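Local coordinates for protein aminoglycoside N(6')acetyltransferase (Legionella pneumophila subsp. pneumophila, PDB 3F5B) that probably transfers an acetyl group from acetyl-CoA to an amine, perhaps the 6'-amino group of aminoglycosides, at residues 19-22 with 23-26; 29-32 with 33-36; 117-121 with 122-126; 52-55 with 56-60. One frame throughout, in Å; residues are numbered along the deposited sequence.

Interaction 1: 19-22 with 23-26; sequences QMNK and SQHE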
loop_
_atom_site.group_PDB
_atom_site.type_symbol
_atom_site.label_atom_id
_atom_site.label_comp_id
_atom_site.label_asym_id
_atom_site.label_seq_id
_atom_site.Cartn_x
_atom_site.Cartn_y
_atom_site.Cartn_z
ATOM N N GLN A 19 -2.524 12.357 2.917
ATOM C CA GLN A 19 -1.095 12.438 2.857
ATOM C C GLN A 19 -0.592 12.800 4.239
ATOM O O GLN A 19 -1.222 13.551 4.982
ATOM C CB GLN A 19 -0.640 13.428 1.793
ATOM C CG GLN A 19 -0.901 12.855 0.406
ATOM C CD GLN A 19 -0.722 13.831 -0.736
ATOM O OE1 GLN A 19 -0.164 14.912 -0.575
ATOM N NE2 GLN A 19 -1.240 13.447 -1.928
HETATM N N MSE A 20 0.547 12.239 4.602
HETATM C CA MSE A 20 1.191 12.496 5.883
HETATM C C MSE A 20 1.562 13.958 6.060
HETATM O O MSE A 20 1.949 14.617 5.086
HETATM C CB MSE A 20 2.471 11.671 5.948
HETATM C CG MSE A 20 2.232 10.187 6.050
HETATM SE SE MSE A 20 1.865 9.758 7.897
HETATM C CE MSE A 20 3.595 10.261 8.681
ATOM N N ASN A 21 1.483 14.438 7.297
ATOM C CA ASN A 21 2.080 15.717 7.669
ATOM C C ASN A 21 3.013 15.512 8.855
ATOM O O ASN A 21 3.024 14.432 9.473
ATOM C CB ASN A 21 1.030 16.820 7.911
ATOM C CG ASN A 21 0.132 16.546 9.101
ATOM O OD1 ASN A 21 0.603 16.288 10.200
ATOM N ND2 ASN A 21 -1.176 16.626 8.886
ATOM N N LYS A 22 3.833 16.513 9.154
ATOM C CA LYS A 22 4.860 16.391 10.191
ATOM C C LYS A 22 4.335 15.964 11.541
ATOM O O LYS A 22 5.067 15.378 12.320
ATOM C CB LYS A 22 5.631 17.704 10.383
ATOM C CG LYS A 22 6.689 17.985 9.344
ATOM C CD LYS A 22 7.194 19.427 9.505
ATOM C CE LYS A 22 8.572 19.616 8.898
ATOM N NZ LYS A 22 9.562 18.672 9.518
ATOM N N SER A 23 3.083 16.276 11.839
ATOM C CA SER A 23 2.570 15.993 13.165
ATOM C C SER A 23 2.370 14.497 13.393
ATOM O O SER A 23 2.195 14.066 14.529
ATOM C CB SER A 23 1.281 16.761 13.430
ATOM O OG SER A 23 0.277 16.268 12.583
ATOM N N GLN A 24 2.411 13.708 12.320
ATOM C CA GLN A 24 2.201 12.266 12.408
ATOM C C GLN A 24 3.503 11.511 12.231
ATOM O O GLN A 24 3.510 10.288 12.223
ATOM C CB GLN A 24 1.193 11.822 11.352
ATOM C CG GLN A 24 -0.223 12.304 11.615
ATOM C CD GLN A 24 -0.930 12.798 10.368
ATOM O OE1 GLN A 24 -0.301 13.177 9.364
ATOM N NE2 GLN A 24 -2.266 12.785 10.416
ATOM N N HIS A 25 4.600 12.245 12.066
ATOM C CA HIS A 25 5.899 11.647 11.798
ATOM C C HIS A 25 6.332 10.618 12.871
ATOM O O HIS A 25 6.644 9.455 12.550
ATOM C CB HIS A 25 6.976 12.738 11.671
ATOM C CG HIS A 25 8.210 12.287 10.938
ATOM N ND1 HIS A 25 9.245 13.143 10.629
ATOM C CD2 HIS A 25 8.571 11.071 10.455
ATOM C CE1 HIS A 25 10.189 12.478 9.985
ATOM N NE2 HIS A 25 9.804 11.218 9.865
ATOM N N GLU A 26 6.346 11.050 14.135
ATOM C CA GLU A 26 6.776 10.182 15.213
ATOM C C GLU A 26 5.850 8.980 15.386
ATOM O O GLU A 26 6.331 7.871 15.621
ATOM C CB GLU A 26 6.991 10.973 16.512
ATOM C CG GLU A 26 8.048 12.072 16.300
ATOM C CD GLU A 26 8.640 12.613 17.560
ATOM O OE1 GLU A 26 7.970 12.580 18.639
ATOM O OE2 GLU A 26 9.787 13.087 17.464
HETATM O O HOH W 1 5.917 13.719 14.741
#
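The side-chain amides of N21 and Q24 lie almost parallel, their planes 8° apart, and between them they close the turn that leads from strand 15-19 into helix 25-31. N21 forms an Asx turn: OD1 accepts the backbone N of S23 at 3.0 Å, in the carbonyl plane and on a lone pair. Its CG sits between the backbone N and the carbonyl carbon (chi1 65°), which lets OD1 reach S23 N. Q24 answers from three residues on. Bent at chi2, its chain folds back until OE1 accepts the backbone N of N21 at 3.0 Å, with the N-H nearly along the C=O axis. The other end of this amide is also held, since NE2 bonds to the hydroxyl of Y70. The approach of S23 OG to N21 OD1 is too short to trust, and since N21 and M20 each have a second conformer, their side-chain geometry holds for the one described.

M20, a selenomethionine, covers the inner side. Bent at chi2 and chi3, it crosses the Q24 chain obliquely and sets CE 3.5 Å from Q24 O, while helix 43-57 and strand 65-71 pack around it. Backbone bonds finish the turn: Q24 N reaches N21 O, and H25 N reaches K22 O at 3.2 Å. A water spans the next step, giving a hydrogen to K22 O at 3.1 Å and accepting E26 N at 2.8 Å.

Interaction 2: 29-32 with 33-36; sequences LGWI and HQPH
W31 and Q34 form the tight half of this contact: the two side chains run alongside each other in one direction, with ring and amide planes 23° apart. Q34 grips W31 O twice. Its backbone N approaches at 3.2 Å from above the carbonyl plane, while NE2 comes in that plane, on a lone pair, at 3.0 Å. With CG beside the backbone N (chi1 -54°) and the chain extended beyond it, NE2 reaches this oxygen and gives a further hydrogen bond to C102 O, so the group is pinned between the turn and the loop after strand 94-101. The indole, buried against P75 and Y78, meets NE2 obliquely through CD1.

H33 lies on the solvent side, yet one bond fixes its ring: ND1 reaches back four residues to L29 O at 2.6 Å, almost straight at 178° and within the ring plane. One ring face lies against I32 O, and G30 supplies only its carbonyl, to H33 N at 3.0 Å. I32 turns inward onto L46, I50 and Y78. The geometry is that of a type I beta turn, W31 to Q34, joining helix 25-31 to helix 35-38, with Q34 at the N-cap position of the second.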
loop_
_atom_site.group_PDB
_atom_site.type_symbol
_atom_site.label_atom_id
_atom_site.label_comp_id
_atom_site.label_asym_id
_atom_site.label_seq_id
_atom_site.Cartn_x
_atom_site.Cartn_y
_atom_site.Cartn_z
ATOM N N LEU A 29 6.886 6.602 12.637
ATOM C CA LEU A 29 8.200 6.064 13.014
ATOM C C LEU A 29 8.127 4.940 14.090
ATOM O O LEU A 29 8.811 3.899 13.983
ATOM C CB LEU A 29 9.165 7.190 13.410
ATOM C CG LEU A 29 9.809 7.958 12.238
ATOM C CD1 LEU A 29 10.557 9.164 12.797
ATOM C CD2 LEU A 29 10.764 7.085 11.412
ATOM N N GLY A 30 7.287 5.131 15.101
ATOM C CA GLY A 30 7.100 4.106 16.124
ATOM C C GLY A 30 6.506 2.865 15.473
ATOM O O GLY A 30 6.989 1.742 15.687
ATOM N N TRP A 31 5.477 3.084 14.661
ATOM C CA TRP A 31 4.761 2.012 13.976
ATOM C C TRP A 31 5.706 1.058 13.243
ATOM O O TRP A 31 5.591 -0.148 13.362
ATOM C CB TRP A 31 3.794 2.590 12.949
ATOM C CG TRP A 31 2.444 2.993 13.489
ATOM C CD1 TRP A 31 1.953 2.793 14.763
ATOM C CD2 TRP A 31 1.404 3.623 12.754
ATOM N NE1 TRP A 31 0.674 3.271 14.851
ATOM C CE2 TRP A 31 0.304 3.765 13.623
ATOM C CE3 TRP A 31 1.279 4.049 11.423
ATOM C CZ2 TRP A 31 -0.903 4.379 13.220
ATOM C CZ3 TRP A 31 0.089 4.641 11.018
ATOM C CH2 TRP A 31 -0.993 4.805 11.922
ATOM N N ILE A 32 6.660 1.607 12.510
ATOM C CA ILE A 32 7.467 0.770 11.635
ATOM C C ILE A 32 8.692 0.213 12.334
ATOM O O ILE A 32 9.577 -0.368 11.685
ATOM C CB ILE A 32 7.860 1.514 10.343
ATOM C CG1 ILE A 32 8.794 2.712 10.659
ATOM C CG2 ILE A 32 6.583 1.956 9.598
ATOM C CD1 ILE A 32 9.215 3.524 9.455
ATOM N N HIS A 33 8.744 0.402 13.649
ATOM C CA HIS A 33 9.700 -0.300 14.496
ATOM C C HIS A 33 9.052 -1.361 15.407
ATOM O O HIS A 33 9.699 -1.906 16.319
ATOM C CB HIS A 33 10.547 0.714 15.280
ATOM C CG HIS A 33 11.493 1.486 14.410
ATOM N ND1 HIS A 33 11.141 2.660 13.772
ATOM C CD2 HIS A 33 12.774 1.228 14.043
ATOM C CE1 HIS A 33 12.165 3.093 13.058
ATOM N NE2 HIS A 33 13.170 2.248 13.210
ATOM N N GLN A 34 7.781 -1.678 15.164
ATOM C CA GLN A 34 7.128 -2.753 15.909
ATOM C C GLN A 34 7.561 -4.117 15.348
ATOM O O GLN A 34 7.712 -4.269 14.121
ATOM C CB GLN A 34 5.606 -2.632 15.844
ATOM C CG GLN A 34 5.031 -1.284 16.278
ATOM C CD GLN A 34 3.526 -1.240 16.044
ATOM O OE1 GLN A 34 2.767 -1.599 16.923
ATOM N NE2 GLN A 34 3.097 -0.841 14.842
ATOM N N PRO A 35 7.743 -5.125 16.239
ATOM C CA PRO A 35 8.184 -6.437 15.756
ATOM C C PRO A 35 7.297 -6.989 14.638
ATOM O O PRO A 35 7.829 -7.519 13.652
ATOM C CB PRO A 35 8.173 -7.331 17.019
ATOM C CG PRO A 35 8.300 -6.387 18.178
ATOM C CD PRO A 35 7.602 -5.081 17.712
ATOM N N HIS A 36 5.970 -6.825 14.725
ATOM C CA HIS A 36 5.124 -7.425 13.672
ATOM C C HIS A 36 5.353 -6.791 12.300
ATOM O O HIS A 36 5.142 -7.434 11.247
ATOM C CB HIS A 36 3.621 -7.482 14.036
ATOM C CG HIS A 36 2.842 -6.236 13.702
ATOM N ND1 HIS A 36 2.699 -5.182 14.586
ATOM C CD2 HIS A 36 2.107 -5.910 12.612
ATOM C CE1 HIS A 36 1.941 -4.251 14.042
ATOM N NE2 HIS A 36 1.557 -4.675 12.851
#

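Interaction 3: 117-121 with 122-126; sequences HEFIL and SQFSD
F119 holds its CG anti to the backbone N (chi1 178°), whereas F124, five residues later, places its own beside the N (chi1 -65°), and these choices bring both rings to one side of the helix end. They lie side by side and form an offset edge-to-face pair with centroids 5.6 Å apart and planes at 65°. The edge of F124 is directed at the face of F119, and F119 CZ sits in the plane of the F124 ring, 3.6 Å from F124 CE2. The aliphatic part of Q123, bent at chi2, crosses F119 at about a right angle and puts CG 3.9 Å from F119 CE1.

All this occurs where helix 109-123 ends, in the beta-alpha-beta unit that joins strand 94-101 to strand 129-132 in the GNAT fold. F119 faces the sheet, meeting F17 and W67 edge-to-face, and both rings touch T81.

On another side of the helix S122 doubles the hold on one carbonyl: OG donates to E118 O at 2.7 Å and the backbone N of S122 to the same E118 O at 2.9 Å, from opposite faces of the carbonyl plane. The E118 carboxylate leads away to the backbone N atoms of R14 and F15. The last regular helical bond runs from F124 N to I120 O at 2.7 Å. One residue further, S125 CB rests 3.3 Å from L121 O.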
loop_
_atom_site.group_PDB
_atom_site.type_symbol
_atom_site.label_atom_id
_atom_site.label_comp_id
_atom_site.label_asym_id
_atom_site.label_seq_id
_atom_site.Cartn_x
_atom_site.Cartn_y
_atom_site.Cartn_z
ATOM N N HIS A 117 -9.488 -1.615 -0.819
ATOM C CA HIS A 117 -10.477 -1.177 -1.803
ATOM C C HIS A 117 -10.879 0.281 -1.624
ATOM O O HIS A 117 -10.948 1.044 -2.605
ATOM C CB HIS A 117 -11.718 -2.050 -1.813
ATOM C CG HIS A 117 -11.470 -3.435 -2.330
ATOM N ND1 HIS A 117 -12.417 -4.426 -2.253
ATOM C CD2 HIS A 117 -10.373 -3.998 -2.893
ATOM C CE1 HIS A 117 -11.925 -5.542 -2.765
ATOM N NE2 HIS A 117 -10.690 -5.305 -3.174
ATOM N N GLU A 118 -11.114 0.680 -0.384
ATOM C CA GLU A 118 -11.474 2.090 -0.150
ATOM C C GLU A 118 -10.337 3.056 -0.484
ATOM O O GLU A 118 -10.566 4.163 -0.969
ATOM C CB GLU A 118 -11.936 2.281 1.292
ATOM C CG GLU A 118 -13.301 1.614 1.586
ATOM C CD GLU A 118 -13.800 1.955 2.989
ATOM O OE1 GLU A 118 -13.074 2.689 3.678
ATOM O OE2 GLU A 118 -14.898 1.493 3.410
ATOM N N PHE A 119 -9.101 2.664 -0.216
ATOM C CA PHE A 119 -7.963 3.526 -0.568
ATOM C C PHE A 119 -7.857 3.734 -2.082
ATOM O O PHE A 119 -7.742 4.881 -2.568
ATOM C CB PHE A 119 -6.684 2.950 -0.003
ATOM C CG PHE A 119 -5.439 3.734 -0.352
ATOM C CD1 PHE A 119 -5.228 5.024 0.153
ATOM C CD2 PHE A 119 -4.471 3.169 -1.173
ATOM C CE1 PHE A 119 -4.058 5.745 -0.170
ATOM C CE2 PHE A 119 -3.289 3.887 -1.501
ATOM C CZ PHE A 119 -3.088 5.166 -0.998
ATOM N N ILE A 120 -7.911 2.627 -2.825
ATOM C CA ILE A 120 -7.829 2.703 -4.286
ATOM C C ILE A 120 -8.963 3.532 -4.871
ATOM O O ILE A 120 -8.710 4.392 -5.719
ATOM C CB ILE A 120 -7.814 1.299 -4.952
ATOM C CG1 ILE A 120 -6.529 0.588 -4.553
ATOM C CG2 ILE A 120 -7.905 1.436 -6.510
ATOM C CD1 ILE A 120 -6.569 -0.938 -4.736
ATOM N N LEU A 121 -10.204 3.279 -4.433
ATOM C CA LEU A 121 -11.327 4.047 -4.913
ATOM C C LEU A 121 -11.360 5.511 -4.477
ATOM O O LEU A 121 -11.872 6.358 -5.220
ATOM C CB LEU A 121 -12.678 3.356 -4.603
ATOM C CG LEU A 121 -12.801 1.925 -5.142
ATOM C CD1 LEU A 121 -14.036 1.254 -4.613
ATOM C CD2 LEU A 121 -12.786 1.902 -6.698
ATOM N N SER A 122 -10.847 5.805 -3.289
ATOM C CA SER A 122 -10.819 7.179 -2.762
ATOM C C SER A 122 -9.692 8.040 -3.357
ATOM O O SER A 122 -9.856 9.250 -3.495
ATOM C CB SER A 122 -10.611 7.171 -1.224
ATOM O OG SER A 122 -11.726 6.558 -0.576
ATOM N N GLN A 123 -8.554 7.410 -3.663
ATOM C CA GLN A 123 -7.337 8.143 -4.079
ATOM C C GLN A 123 -6.853 7.823 -5.508
ATOM O O GLN A 123 -6.037 8.552 -6.087
ATOM C CB GLN A 123 -6.197 7.913 -3.063
ATOM C CG GLN A 123 -6.500 8.376 -1.598
ATOM C CD GLN A 123 -6.843 9.851 -1.491
ATOM O OE1 GLN A 123 -6.475 10.649 -2.347
ATOM N NE2 GLN A 123 -7.603 10.208 -0.474
ATOM N N PHE A 124 -7.342 6.734 -6.091
ATOM C CA PHE A 124 -6.802 6.333 -7.393
ATOM C C PHE A 124 -7.879 5.810 -8.308
ATOM O O PHE A 124 -7.623 4.950 -9.133
ATOM C CB PHE A 124 -5.678 5.301 -7.193
ATOM C CG PHE A 124 -4.479 5.870 -6.468
ATOM C CD1 PHE A 124 -3.538 6.624 -7.167
ATOM C CD2 PHE A 124 -4.321 5.694 -5.096
ATOM C CE1 PHE A 124 -2.422 7.175 -6.515
ATOM C CE2 PHE A 124 -3.223 6.259 -4.415
ATOM C CZ PHE A 124 -2.270 7.004 -5.130
ATOM N N SER A 125 -9.085 6.349 -8.166
ATOM C CA SER A 125 -10.222 5.897 -8.954
ATOM C C SER A 125 -10.029 6.079 -10.470
ATOM O O SER A 125 -10.655 5.387 -11.272
ATOM C CB SER A 125 -11.488 6.621 -8.492
ATOM O OG SER A 125 -11.433 7.974 -8.912
ATOM N N ASP A 126 -9.180 7.034 -10.821
ATOM C CA ASP A 126 -8.792 7.423 -12.182
ATOM C C ASP A 126 -7.605 6.596 -12.724
ATOM O O ASP A 126 -7.211 6.720 -13.883
ATOM C CB ASP A 126 -8.322 8.869 -12.073
ATOM C CG ASP A 126 -7.538 9.108 -10.765
ATOM O OD1 ASP A 126 -6.712 8.236 -10.367
ATOM O OD2 ASP A 126 -7.767 10.145 -10.118
#

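Interaction 4: 52-55 with 56-60; sequences DLHE and FLNDG
The amide of N58 lies over the ring of H54, with ND2 3.2 Å above the imidazole plane and over its centre, amide and ring planes 27° apart. ND2 also donates to the backbone carbonyl of the same residue, H54 O, at 2.7 Å, so one amide nitrogen both covers the ring and holds an oxygen near the helix end. OD1 of the same amide bonds K22 NZ. A chi1 of -168° swings the H54 ring to where ND2 can sit over it.

In the next shell, the chain turns left-handed at D59 and returns G60 N to E55 O at 2.7 Å. This matches the six-to-one bond of a Schellman motif, but the motif is incomplete: the five-to-two partner is missing, as D59 N stays 4.1 Å from F56 O. Beside this turn, the E55 side chain is bent at chi2, bringing OE1 to 3.3 Å from G60 CA, and OE1 accepts the backbone N of K61. L53 and L57 run alongside, L53 CG 4.1 Å from L57 CD1.

Farther out, buried D52 holds the chain beyond the helix, accepting the backbone N atoms of W63 and A64 and the ring NE2 of H66. Around helix 43-57, L53 packs on H25 and V28 of helix 25-31, L57 on H25, and F56 on T65 of strand 65-71.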
loop_
_atom_site.group_PDB
_atom_site.type_symbol
_atom_site.label_atom_id
_atom_site.label_comp_id
_atom_site.label_asym_id
_atom_site.label_seq_id
_atom_site.Cartn_x
_atom_site.Cartn_y
_atom_site.Cartn_z
ATOM N N ASP A 52 12.847 8.158 2.932
ATOM C CA ASP A 52 11.905 8.754 1.991
ATOM C C ASP A 52 10.815 9.503 2.734
ATOM O O ASP A 52 10.341 10.527 2.259
ATOM C CB ASP A 52 11.263 7.736 1.037
ATOM C CG ASP A 52 10.807 8.386 -0.275
ATOM O OD1 ASP A 52 11.692 8.847 -1.027
ATOM O OD2 ASP A 52 9.581 8.441 -0.558
ATOM N N LEU A 53 10.422 8.991 3.900
ATOM C CA LEU A 53 9.374 9.629 4.680
ATOM C C LEU A 53 9.853 11.002 5.110
ATOM O O LEU A 53 9.097 11.984 5.070
ATOM C CB LEU A 53 8.963 8.765 5.886
ATOM C CG LEU A 53 7.864 9.299 6.797
ATOM C CD1 LEU A 53 6.528 9.416 6.063
ATOM C CD2 LEU A 53 7.703 8.401 8.018
ATOM N N HIS A 54 11.109 11.061 5.524
ATOM C CA HIS A 54 11.746 12.317 5.873
ATOM C C HIS A 54 11.784 13.327 4.698
ATOM O O HIS A 54 11.473 14.521 4.888
ATOM C CB HIS A 54 13.156 12.043 6.377
ATOM C CG HIS A 54 13.790 13.227 7.030
ATOM N ND1 HIS A 54 14.381 14.252 6.315
ATOM C CD2 HIS A 54 13.918 13.558 8.335
ATOM C CE1 HIS A 54 14.849 15.156 7.152
ATOM N NE2 HIS A 54 14.584 14.756 8.383
ATOM N N GLU A 55 12.158 12.857 3.502
ATOM C CA GLU A 55 12.192 13.726 2.304
ATOM C C GLU A 55 10.797 14.292 1.994
ATOM O O GLU A 55 10.614 15.495 1.763
ATOM C CB GLU A 55 12.717 12.970 1.085
ATOM C CG GLU A 55 14.193 12.580 1.151
ATOM C CD GLU A 55 15.112 13.794 1.161
ATOM O OE1 GLU A 55 14.995 14.660 0.263
ATOM O OE2 GLU A 55 15.940 13.874 2.084
ATOM N N PHE A 56 9.822 13.398 2.031
ATOM C CA PHE A 56 8.421 13.752 1.839
ATOM C C PHE A 56 7.937 14.818 2.811
ATOM O O PHE A 56 7.259 15.764 2.398
ATOM C CB PHE A 56 7.542 12.516 1.974
ATOM C CG PHE A 56 6.099 12.780 1.644
ATOM C CD1 PHE A 56 5.679 12.854 0.293
ATOM C CD2 PHE A 56 5.172 12.981 2.652
ATOM C CE1 PHE A 56 4.348 13.129 -0.036
ATOM C CE2 PHE A 56 3.826 13.252 2.343
ATOM C CZ PHE A 56 3.410 13.332 0.992
ATOM N N LEU A 57 8.285 14.659 4.090
ATOM C CA LEU A 57 7.806 15.544 5.145
ATOM C C LEU A 57 8.574 16.866 5.201
ATOM O O LEU A 57 8.038 17.889 5.654
ATOM C CB LEU A 57 7.827 14.836 6.503
ATOM C CG LEU A 57 6.718 13.769 6.668
ATOM C CD1 LEU A 57 6.817 13.063 8.016
ATOM C CD2 LEU A 57 5.320 14.379 6.488
ATOM N N ASN A 58 9.803 16.868 4.695
ATOM C CA ASN A 58 10.654 18.040 4.853
ATOM C C ASN A 58 10.921 18.816 3.558
ATOM O O ASN A 58 11.962 19.454 3.431
ATOM C CB ASN A 58 11.940 17.631 5.574
ATOM C CG ASN A 58 11.677 17.201 7.005
ATOM O OD1 ASN A 58 11.557 18.050 7.895
ATOM N ND2 ASN A 58 11.557 15.887 7.237
ATOM N N ASP A 59 9.980 18.761 2.605
ATOM C CA ASP A 59 10.134 19.440 1.301
ATOM C C ASP A 59 11.443 19.019 0.621
ATOM O O ASP A 59 12.213 19.861 0.137
ATOM C CB ASP A 59 10.054 20.984 1.476
ATOM C CG ASP A 59 10.138 21.753 0.133
ATOM O OD1 ASP A 59 9.617 21.274 -0.911
ATOM O OD2 ASP A 59 10.727 22.850 0.128
ATOM N N GLY A 60 11.713 17.719 0.624
ATOM C CA GLY A 60 12.900 17.183 -0.018
ATOM C C GLY A 60 12.603 16.731 -1.432
ATOM O O GLY A 60 11.911 17.414 -2.182
#

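How the interactions relate
Interactions 1 and 4 are the only pair in direct touch, their centres 10 Å apart: K22 NZ lies 2.6 Å from N58 OD1, probably as a hydrogen bond, and H25 CG packs 3.3 Å from L57 CD1. The start of one helix is thereby fastened to the end of another. Interaction 2 follows at the far end of helix 25-31, its centre 15 Å from that of interaction 1. Interaction 3 stands across the chain's centre from interaction 2, about 26 Å away between centres. None reaches the cyclohexane bound beside D98, L99, F100, I132, P134 and Y145; the side chains of I32, F119 and D52 lie about 9, 11 and 14 Å from it.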